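Poly-beta-hydroxybutyrate polymerase (Cupriavidus necator, PDB 5HZ2) polymerises (R)-3-hydroxybutyryl-CoA into polyhydroxybutyrate, an intracellular energy reserve, using the C-terminal alpha/beta-hydrolase domain that forms this chain. Local coordinates at residues K28-K33 / L60-V65; R277-V282 / S305-G310; N313-N318 / H343-P348. One frame throughout, in Å; residues are numbered along the deposited sequence.

Interaction 1: residues K28-K33 / L60-V65. With SO4 (sulfate ion), chain F.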
loop_
_atom_site.group_PDB
_atom_site.type_symbol
_atom_site.label_atom_id
_atom_site.label_comp_id
_atom_site.label_asym_id
_atom_site.label_seq_id
_atom_site.Cartn_x
_atom_site.Cartn_y
_atom_site.Cartn_z
ATOM N N LYS A 28 -13.776 -40.664 -16.459
ATOM C CA LYS A 28 -13.883 -42.084 -16.077
ATOM C C LYS A 28 -13.712 -42.216 -14.538
ATOM O O LYS A 28 -12.825 -41.624 -13.958
ATOM C CB LYS A 28 -12.796 -42.928 -16.767
ATOM C CG LYS A 28 -13.065 -44.442 -16.661
ATOM C CD LYS A 28 -12.063 -45.310 -17.367
ATOM C CE LYS A 28 -10.734 -45.440 -16.636
ATOM N NZ LYS A 28 -10.755 -45.955 -15.229
ATOM N N PRO A 29 -14.596 -42.970 -13.875
ATOM C CA PRO A 29 -14.409 -43.147 -12.452
ATOM C C PRO A 29 -13.089 -43.841 -12.109
ATOM O O PRO A 29 -12.546 -44.639 -12.867
ATOM C CB PRO A 29 -15.612 -43.973 -12.023
ATOM C CG PRO A 29 -16.246 -44.465 -13.256
ATOM C CD PRO A 29 -15.837 -43.605 -14.381
ATOM N N LEU A 30 -12.572 -43.521 -10.940
ATOM C CA LEU A 30 -11.367 -44.137 -10.468
ATOM C C LEU A 30 -11.632 -44.828 -9.107
ATOM O O LEU A 30 -10.683 -45.173 -8.387
ATOM C CB LEU A 30 -10.275 -43.065 -10.366
ATOM C CG LEU A 30 -9.765 -42.544 -11.704
ATOM C CD1 LEU A 30 -8.814 -41.376 -11.426
ATOM C CD2 LEU A 30 -9.004 -43.583 -12.521
ATOM N N THR A 31 -12.903 -44.966 -8.751
ATOM C CA THR A 31 -13.346 -45.518 -7.476
ATOM C C THR A 31 -14.475 -46.492 -7.816
ATOM O O THR A 31 -15.061 -46.393 -8.907
ATOM C CB THR A 31 -13.917 -44.433 -6.525
ATOM O OG1 THR A 31 -14.923 -43.669 -7.194
ATOM C CG2 THR A 31 -12.819 -43.518 -6.004
ATOM N N ASP A 32 -14.838 -47.412 -6.917
ATOM C CA ASP A 32 -15.998 -48.308 -7.197
ATOM C C ASP A 32 -17.315 -47.637 -6.969
ATOM O O ASP A 32 -18.312 -47.937 -7.612
ATOM C CB ASP A 32 -15.926 -49.590 -6.327
ATOM C CG ASP A 32 -14.652 -50.431 -6.615
ATOM O OD1 ASP A 32 -14.199 -50.483 -7.771
ATOM O OD2 ASP A 32 -14.083 -51.023 -5.674
ATOM N N LYS A 33 -17.338 -46.718 -6.019
ATOM C CA LYS A 33 -18.507 -45.933 -5.771
ATOM C C LYS A 33 -18.258 -44.401 -5.910
ATOM O O LYS A 33 -17.138 -43.915 -5.788
ATOM C CB LYS A 33 -19.008 -46.221 -4.418
ATOM C CG LYS A 33 -19.242 -47.713 -4.230
ATOM C CD LYS A 33 -20.241 -47.927 -3.121
ATOM C CE LYS A 33 -19.971 -49.234 -2.389
ATOM N NZ LYS A 33 -20.360 -49.080 -0.960
ATOM N N LEU A 60 -6.343 -31.178 -10.362
ATOM C CA LEU A 60 -7.485 -31.088 -9.499
ATOM C C LEU A 60 -8.579 -32.065 -9.915
ATOM O O LEU A 60 -9.222 -32.659 -9.063
ATOM C CB LEU A 60 -8.023 -29.650 -9.460
ATOM C CG LEU A 60 -9.179 -29.371 -8.488
ATOM C CD1 LEU A 60 -8.748 -29.660 -7.059
ATOM C CD2 LEU A 60 -9.670 -27.926 -8.635
ATOM N N VAL A 61 -8.826 -32.187 -11.223
ATOM C CA VAL A 61 -9.836 -33.152 -11.698
ATOM C C VAL A 61 -9.588 -34.559 -11.147
ATOM O O VAL A 61 -10.461 -35.162 -10.536
ATOM C CB VAL A 61 -9.866 -33.192 -13.224
ATOM C CG1 VAL A 61 -10.809 -34.297 -13.687
ATOM C CG2 VAL A 61 -10.469 -31.853 -13.730
ATOM N N ARG A 62 -8.360 -35.026 -11.349
ATOM C CA ARG A 62 -7.996 -36.391 -10.957
ATOM C C ARG A 62 -8.225 -36.566 -9.480
ATOM O O ARG A 62 -8.809 -37.564 -9.030
ATOM C CB ARG A 62 -6.576 -36.710 -11.352
ATOM C CG ARG A 62 -6.240 -38.209 -11.214
ATOM C CD ARG A 62 -4.816 -38.412 -11.618
ATOM N NE ARG A 62 -4.059 -37.972 -10.469
ATOM C CZ ARG A 62 -3.545 -38.795 -9.560
ATOM N NH1 ARG A 62 -3.617 -40.129 -9.720
ATOM N NH2 ARG A 62 -2.916 -38.276 -8.507
ATOM N N HIS A 63 -7.818 -35.563 -8.723
ATOM C CA HIS A 63 -7.979 -35.635 -7.301
ATOM C C HIS A 63 -9.431 -35.734 -6.885
ATOM O O HIS A 63 -9.765 -36.536 -6.038
ATOM C CB HIS A 63 -7.334 -34.438 -6.613
ATOM C CG HIS A 63 -7.295 -34.569 -5.133
ATOM N ND1 HIS A 63 -8.208 -33.961 -4.307
ATOM C CD2 HIS A 63 -6.480 -35.279 -4.331
ATOM C CE1 HIS A 63 -7.949 -34.281 -3.059
ATOM N NE2 HIS A 63 -6.906 -35.081 -3.047
ATOM N N VAL A 64 -10.291 -34.931 -7.494
ATOM C CA VAL A 64 -11.693 -34.958 -7.143
ATOM C C VAL A 64 -12.299 -36.336 -7.573
ATOM O O VAL A 64 -13.084 -36.926 -6.834
ATOM C CB VAL A 64 -12.445 -33.803 -7.814
ATOM C CG1 VAL A 64 -13.945 -33.908 -7.658
ATOM C CG2 VAL A 64 -11.961 -32.475 -7.200
ATOM N N VAL A 65 -11.960 -36.786 -8.754
ATOM C CA VAL A 65 -12.432 -38.091 -9.253
ATOM C C VAL A 65 -12.025 -39.163 -8.249
ATOM O O VAL A 65 -12.855 -40.011 -7.872
ATOM C CB VAL A 65 -11.922 -38.386 -10.671
ATOM C CG1 VAL A 65 -12.281 -39.853 -11.083
ATOM C CG2 VAL A 65 -12.562 -37.412 -11.688
HETATM S S SO4 F . -13.920 -46.841 -3.408
HETATM O O1 SO4 F . -15.288 -46.597 -3.831
HETATM O O2 SO4 F . -13.131 -47.519 -4.427
HETATM O O3 SO4 F . -13.240 -45.611 -3.015
HETATM O O4 SO4 F . -13.991 -47.667 -2.209
HETATM O O HOH W 1 -14.354 -41.907 -9.204
#
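The helix-on-loop contact at one edge of the alpha/beta-hydrolase domain rests on Val65, whose CG1 presses into the bend of chain formed by Lys28 to Leu30. With chi1 at 172°, CG1 stands anti to Val65's own backbone N and meets the Lys28 carbonyl O at 3.4 Å. Val65 CG1 also lies 3.7 Å from Leu30 CG, the two side chains crossing at about a right angle. Further along, Leu30 CD1 brushes Arg62 CG at 4.1 Å, while the guanidinium turns to Glu66 in a salt bridge. In the fold this joins the connection between strands 22-27 and 33-35 to helix 60-66, whose inner side, with Val61 and Val64, packs on strands 39-42 and 71-76. Polar contact between the two parts runs through a water, which takes the N-H of Leu30 and gives protons to Thr31 OG1 and to Val65 O, the latter 2.8 Å away. Thr31 OG1 itself donates to Lys33 O at 2.6 Å, coming from above that carbonyl's plane. Just beyond, a sulfate, probably from the crystallisation liquor, receives a nearly straight bond (173°) from Asp32 N to O2 and another from Lys33 N to O1.

Interaction 2: residues R277-V282 / S305-G310. With SO4 (sulfate ion), chain G.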
loop_
_atom_site.group_PDB
_atom_site.type_symbol
_atom_site.label_atom_id
_atom_site.label_comp_id
_atom_site.label_asym_id
_atom_site.label_seq_id
_atom_site.Cartn_x
_atom_site.Cartn_y
_atom_site.Cartn_z
ATOM N N ARG A 277 -3.509 -16.031 -0.894
ATOM C CA ARG A 277 -3.016 -14.861 -0.223
ATOM C C ARG A 277 -2.127 -13.940 -1.020
ATOM O O ARG A 277 -2.233 -12.746 -0.878
ATOM C CB ARG A 277 -2.322 -15.242 1.071
ATOM C CG ARG A 277 -2.002 -14.044 1.928
ATOM C CD ARG A 277 -1.568 -14.411 3.330
ATOM N NE ARG A 277 -1.318 -13.220 4.124
ATOM C CZ ARG A 277 -0.867 -13.229 5.368
ATOM N NH1 ARG A 277 -0.611 -14.367 5.968
ATOM N NH2 ARG A 277 -0.667 -12.100 6.001
ATOM N N GLU A 278 -1.252 -14.495 -1.835
ATOM C CA GLU A 278 -0.318 -13.642 -2.616
ATOM C C GLU A 278 -0.753 -13.486 -4.065
ATOM O O GLU A 278 0.057 -13.145 -4.942
ATOM C CB GLU A 278 1.133 -14.183 -2.634
ATOM C CG GLU A 278 1.637 -14.608 -1.286
ATOM C CD GLU A 278 1.570 -13.567 -0.163
ATOM O OE1 GLU A 278 1.432 -14.057 1.020
ATOM O OE2 GLU A 278 1.724 -12.327 -0.416
ATOM N N ASP A 279 -2.060 -13.691 -4.330
ATOM C CA ASP A 279 -2.611 -13.573 -5.641
ATOM C C ASP A 279 -2.825 -12.102 -6.005
ATOM O O ASP A 279 -3.540 -11.408 -5.304
ATOM C CB ASP A 279 -3.981 -14.356 -5.684
ATOM C CG ASP A 279 -4.536 -14.536 -7.050
ATOM O OD1 ASP A 279 -4.149 -13.824 -7.996
ATOM O OD2 ASP A 279 -5.432 -15.451 -7.144
ATOM N N HIS A 280 -2.157 -11.608 -7.046
ATOM C CA HIS A 280 -2.373 -10.228 -7.532
ATOM C C HIS A 280 -3.291 -10.130 -8.736
ATOM O O HIS A 280 -3.565 -9.052 -9.143
ATOM C CB HIS A 280 -1.043 -9.536 -7.874
ATOM C CG HIS A 280 -0.238 -9.282 -6.675
ATOM N ND1 HIS A 280 0.761 -10.133 -6.257
ATOM C CD2 HIS A 280 -0.404 -8.382 -5.687
ATOM C CE1 HIS A 280 1.225 -9.718 -5.095
ATOM N NE2 HIS A 280 0.541 -8.653 -4.733
ATOM N N ILE A 281 -3.778 -11.239 -9.264
ATOM C CA ILE A 281 -4.727 -11.269 -10.355
ATOM C C ILE A 281 -6.126 -11.200 -9.755
ATOM O O ILE A 281 -6.930 -10.442 -10.204
ATOM C CB ILE A 281 -4.571 -12.575 -11.186
ATOM C CG1 ILE A 281 -3.164 -12.738 -11.804
ATOM C CG2 ILE A 281 -5.641 -12.730 -12.267
ATOM C CD1 ILE A 281 -2.764 -11.608 -12.679
ATOM N N VAL A 282 -6.383 -12.020 -8.768
ATOM C CA VAL A 282 -7.596 -11.965 -7.977
ATOM C C VAL A 282 -7.155 -11.762 -6.535
ATOM O O VAL A 282 -6.877 -12.723 -5.815
ATOM C CB VAL A 282 -8.392 -13.262 -8.092
ATOM C CG1 VAL A 282 -9.598 -13.275 -7.157
ATOM C CG2 VAL A 282 -8.773 -13.507 -9.535
ATOM N N SER A 305 0.396 -18.525 -0.868
ATOM C CA SER A 305 1.013 -18.332 -2.166
ATOM C C SER A 305 0.221 -17.626 -3.276
ATOM O O SER A 305 -0.783 -17.005 -3.028
ATOM C CB SER A 305 1.646 -19.647 -2.649
ATOM O OG SER A 305 2.693 -19.432 -3.556
ATOM N N GLY A 306 0.722 -17.768 -4.494
ATOM C CA GLY A 306 0.240 -17.126 -5.697
ATOM C C GLY A 306 -1.026 -17.566 -6.393
ATOM O O GLY A 306 -1.701 -18.463 -5.968
ATOM N N HIS A 307 -1.337 -16.865 -7.472
ATOM C CA HIS A 307 -2.574 -17.138 -8.222
ATOM C C HIS A 307 -2.741 -18.624 -8.597
ATOM O O HIS A 307 -3.778 -19.221 -8.336
ATOM C CB HIS A 307 -2.542 -16.297 -9.465
ATOM C CG HIS A 307 -3.822 -16.352 -10.241
ATOM N ND1 HIS A 307 -3.884 -16.794 -11.541
ATOM C CD2 HIS A 307 -5.084 -16.028 -9.893
ATOM C CE1 HIS A 307 -5.139 -16.759 -11.959
ATOM N NE2 HIS A 307 -5.890 -16.281 -10.986
ATOM N N ILE A 308 -1.681 -19.205 -9.163
ATOM C CA ILE A 308 -1.716 -20.629 -9.594
ATOM C C ILE A 308 -1.108 -21.565 -8.537
ATOM O O ILE A 308 -1.696 -22.587 -8.192
ATOM C CB ILE A 308 -1.093 -20.869 -10.963
ATOM C CG1 ILE A 308 -1.932 -20.172 -12.079
ATOM C CG2 ILE A 308 -0.920 -22.377 -11.232
ATOM C CD1 ILE A 308 -3.405 -20.455 -12.088
ATOM N N ALA A 309 0.001 -21.151 -7.972
ATOM C CA ALA A 309 0.645 -21.964 -6.923
ATOM C C ALA A 309 -0.221 -22.242 -5.733
ATOM O O ALA A 309 -0.156 -23.327 -5.199
ATOM C CB ALA A 309 2.024 -21.378 -6.530
ATOM N N GLY A 310 -1.103 -21.301 -5.358
ATOM C CA GLY A 310 -1.922 -21.483 -4.190
ATOM C C GLY A 310 -3.096 -22.378 -4.452
ATOM O O GLY A 310 -3.511 -23.182 -3.616
HETATM S S SO4 G . -2.325 -9.566 3.586
HETATM O O1 SO4 G . -1.797 -8.468 2.765
HETATM O O2 SO4 G . -2.024 -10.834 2.916
HETATM O O3 SO4 G . -3.783 -9.361 3.749
HETATM O O4 SO4 G . -1.625 -9.434 4.906
HETATM O O HOH W 2 1.073 -16.847 1.417
HETATM O O HOH W 3 -5.477 -18.231 -6.548
#
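Ile281 lies over one face of the His307 imidazole, with CB 3.9 Å from the ring centroid and only 17° off the normal, a CH-pi contact. The Asp279 carboxylate approaches the ring's edge, its plane turned 63° from the imidazole; the modelled approach is too tight to trust in detail. His307 also touches Cys118, the predicted active-site residue, so the grouping is consistent with the Cys-His-Asp catalytic triad of this family. Behind the carboxylate, Asp279 OD1 accepts from Ile281 N at 2.9 Å and Val282 N at 3.0 Å, both from the same face of its plane; an Asx turn to Ile281, widened to an Asx motif by Val282, probably holds the carboxylate's rotation. A water spans Asp279 OD2 and His307 O. Farther back, Glu278 N donates to Ser305 O at 2.8 Å, holding the two loops together. At the periphery Arg277 grips a sulfate edge-on, NE to O2 at 2.8 Å and NH2 to O4 at 3.0 Å, while NH1 makes a salt bridge to Asp162 of the fourth subunit. Both loops leave neighbouring parallel strands, 271-276 and 298-303, joined by backbone bonding of Arg277 with Gly303, and Ile308 packs on helix 219-226.

Interaction 3: residues N313-N318 / H343-P348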
loop_
_atom_site.group_PDB
_atom_site.type_symbol
_atom_site.label_atom_id
_atom_site.label_comp_id
_atom_site.label_asym_id
_atom_site.label_seq_id
_atom_site.Cartn_x
_atom_site.Cartn_y
_atom_site.Cartn_z
ATOM N N ASN A 313 -2.276 -26.864 -5.552
ATOM C CA ASN A 313 -1.413 -27.358 -4.491
ATOM C C ASN A 313 -1.895 -28.735 -4.009
ATOM O O ASN A 313 -2.625 -28.847 -3.039
ATOM C CB ASN A 313 -1.327 -26.373 -3.331
ATOM C CG ASN A 313 -0.397 -26.888 -2.228
ATOM O OD1 ASN A 313 0.465 -27.689 -2.513
ATOM N ND2 ASN A 313 -0.577 -26.437 -0.967
ATOM N N PRO A 314 -1.507 -29.822 -4.712
ATOM C CA PRO A 314 -2.033 -31.126 -4.366
ATOM C C PRO A 314 -1.531 -31.617 -3.034
ATOM O O PRO A 314 -0.357 -31.409 -2.712
ATOM C CB PRO A 314 -1.518 -32.064 -5.487
ATOM C CG PRO A 314 -0.743 -31.211 -6.417
ATOM C CD PRO A 314 -0.460 -29.885 -5.744
ATOM N N PRO A 315 -2.383 -32.268 -2.261
ATOM C CA PRO A 315 -1.975 -32.653 -0.891
ATOM C C PRO A 315 -0.794 -33.605 -0.773
ATOM O O PRO A 315 -0.053 -33.519 0.225
ATOM C CB PRO A 315 -3.230 -33.252 -0.266
ATOM C CG PRO A 315 -4.219 -33.376 -1.333
ATOM C CD PRO A 315 -3.793 -32.582 -2.530
ATOM N N ALA A 316 -0.560 -34.427 -1.798
ATOM C CA ALA A 316 0.513 -35.458 -1.742
ATOM C C ALA A 316 1.880 -34.825 -1.512
ATOM O O ALA A 316 2.676 -35.368 -0.785
ATOM C CB ALA A 316 0.549 -36.313 -3.016
ATOM N N LYS A 317 2.084 -33.622 -2.042
ATOM C CA LYS A 317 3.359 -32.940 -1.967
ATOM C C LYS A 317 3.580 -32.370 -0.572
ATOM O O LYS A 317 4.681 -31.965 -0.224
ATOM C CB LYS A 317 3.385 -31.850 -3.034
ATOM C CG LYS A 317 3.185 -32.442 -4.418
ATOM C CD LYS A 317 3.623 -31.507 -5.527
ATOM C CE LYS A 317 3.702 -32.270 -6.862
ATOM N NZ LYS A 317 3.050 -31.530 -7.991
ATOM N N ASN A 318 2.539 -32.303 0.232
ATOM C CA ASN A 318 2.723 -31.802 1.576
ATOM C C ASN A 318 3.396 -30.425 1.683
ATOM O O ASN A 318 4.273 -30.223 2.506
ATOM C CB ASN A 318 3.545 -32.820 2.344
ATOM C CG ASN A 318 3.217 -32.830 3.794
ATOM O OD1 ASN A 318 2.065 -32.711 4.169
ATOM N ND2 ASN A 318 4.225 -32.970 4.621
ATOM N N HIS A 343 -1.381 -26.674 8.226
ATOM C CA HIS A 343 -0.373 -27.159 7.331
ATOM C C HIS A 343 -0.926 -27.766 6.048
ATOM O O HIS A 343 -1.956 -28.390 6.036
ATOM C CB HIS A 343 0.521 -28.172 8.031
ATOM C CG HIS A 343 1.641 -28.664 7.175
ATOM N ND1 HIS A 343 2.792 -27.941 6.973
ATOM C CD2 HIS A 343 1.768 -29.788 6.440
ATOM C CE1 HIS A 343 3.587 -28.604 6.158
ATOM N NE2 HIS A 343 2.988 -29.727 5.819
ATOM N N GLY A 344 -0.200 -27.561 4.975
ATOM C CA GLY A 344 -0.520 -28.153 3.710
ATOM C C GLY A 344 -1.659 -27.629 2.898
ATOM O O GLY A 344 -2.161 -26.557 3.126
ATOM N N SER A 345 -2.043 -28.450 1.936
ATOM C CA SER A 345 -3.084 -28.108 0.987
ATOM C C SER A 345 -4.440 -27.863 1.640
ATOM O O SER A 345 -4.834 -28.562 2.550
ATOM C CB SER A 345 -3.233 -29.309 0.013
ATOM O OG SER A 345 -4.239 -29.067 -0.949
ATOM N N TRP A 346 -5.201 -26.990 0.994
ATOM C CA TRP A 346 -6.580 -26.729 1.338
ATOM C C TRP A 346 -7.514 -27.743 0.634
ATOM O O TRP A 346 -8.677 -27.793 0.952
ATOM C CB TRP A 346 -7.006 -25.314 0.937
ATOM C CG TRP A 346 -6.841 -25.020 -0.514
ATOM C CD1 TRP A 346 -5.750 -24.508 -1.113
ATOM C CD2 TRP A 346 -7.805 -25.221 -1.545
ATOM N NE1 TRP A 346 -5.958 -24.376 -2.445
ATOM C CE2 TRP A 346 -7.216 -24.818 -2.743
ATOM C CE3 TRP A 346 -9.105 -25.723 -1.572
ATOM C CZ2 TRP A 346 -7.883 -24.896 -3.963
ATOM C CZ3 TRP A 346 -9.761 -25.785 -2.768
ATOM C CH2 TRP A 346 -9.156 -25.371 -3.948
ATOM N N TRP A 347 -7.010 -28.534 -0.319
ATOM C CA TRP A 347 -7.864 -29.485 -1.032
ATOM C C TRP A 347 -8.674 -30.367 -0.126
ATOM O O TRP A 347 -9.888 -30.494 -0.358
ATOM C CB TRP A 347 -7.118 -30.278 -2.111
ATOM C CG TRP A 347 -6.614 -29.500 -3.263
ATOM C CD1 TRP A 347 -6.546 -28.100 -3.402
ATOM C CD2 TRP A 347 -6.050 -30.029 -4.457
ATOM N NE1 TRP A 347 -6.039 -27.783 -4.601
ATOM C CE2 TRP A 347 -5.709 -28.939 -5.277
ATOM C CE3 TRP A 347 -5.804 -31.334 -4.913
ATOM C CZ2 TRP A 347 -5.115 -29.103 -6.515
ATOM C CZ3 TRP A 347 -5.283 -31.506 -6.145
ATOM C CH2 TRP A 347 -4.903 -30.393 -6.949
ATOM N N PRO A 348 -8.065 -30.939 0.948
ATOM C CA PRO A 348 -8.873 -31.845 1.813
ATOM C C PRO A 348 -10.014 -31.202 2.572
ATOM O O PRO A 348 -11.084 -31.787 2.770
ATOM C CB PRO A 348 -7.855 -32.484 2.746
ATOM C CG PRO A 348 -6.541 -32.348 2.042
ATOM C CD PRO A 348 -6.624 -31.136 1.128
HETATM O O HOH W 4 -2.703 -24.840 0.414
HETATM O O HOH W 5 -0.495 -30.717 1.592
#
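Trp347 and two consecutive prolines make the apolar centre. The CA of Pro314 sits over the six-membered ring, 3.8 Å from its centroid and 15° off the normal, a CH-pi contact, with Pro314 CB packing beside it on CZ3. Pro315 crosses the indole at about a right angle and brings CD to within 3.4 Å of Trp347 CE3; its CG reaches Pro348 CD at 4.1 Å as the two pyrrolidines slide past each other in opposite directions. Trp347's chi1 of -66° sets its ring anti to the carbonyl carbon, against the 313-315 chain. Outside the segments, Leu60 and His63 of helix 60-66 pack on the same indole, and its NE1 donates to Val311 O.

Beside the prolines the contact turns polar. The carbonyl O of Asn313 lies over the same ring system and takes a hydrogen bond from Ser345 OG at 2.6 Å, almost exactly end-on to the C=O. That hydroxyl in turn accepts from Trp347 N at 2.9 Å, an ST turn, a capping bond ahead of the helix that runs to 357. One water links Pro315 O to Ser345 N; another accepts from Asn313 ND2, whose amide also donates to Lys319 O. At the outer rim the Asn318 amide meets the edge of the His343 ring, the planes 67° apart, with OD1 3.5 Å from NE2. Here His343 also packs on Lys319 of the third subunit and Val166 of the fourth.

Chemically, the Ser345 hydroxyl does two jobs at once: its proton goes to Asn313 O and its oxygen receives Trp347 N-H, so one buried group ties the proline-rich turn to the turn that leads into the helix while satisfying polar backbone atoms beside an aromatic face.

In the fold
The three contacts follow one another along the chain, and interaction 3 touches both of the others. Helix 60-66 of interaction 1 packs against its tryptophan, Leu60 CD1 3.6 Å from Trp347 CE2, the two contact centres lying about 17 Å apart. Toward interaction 2, centred about 15 Å away, Trp346 NE1 lies 3.0 Å from Gly310 O, a probable hydrogen bond. Interactions 1 and 2 do not meet: their nearest atoms are about 9 Å apart. Closest to the predicted active site is 277-282/305-310, where the His307 side chain comes within about 3 Å of that of Cys118. Interactions 2 and 3 both also reach the third subunit, whereas interaction 1 touches no other chain.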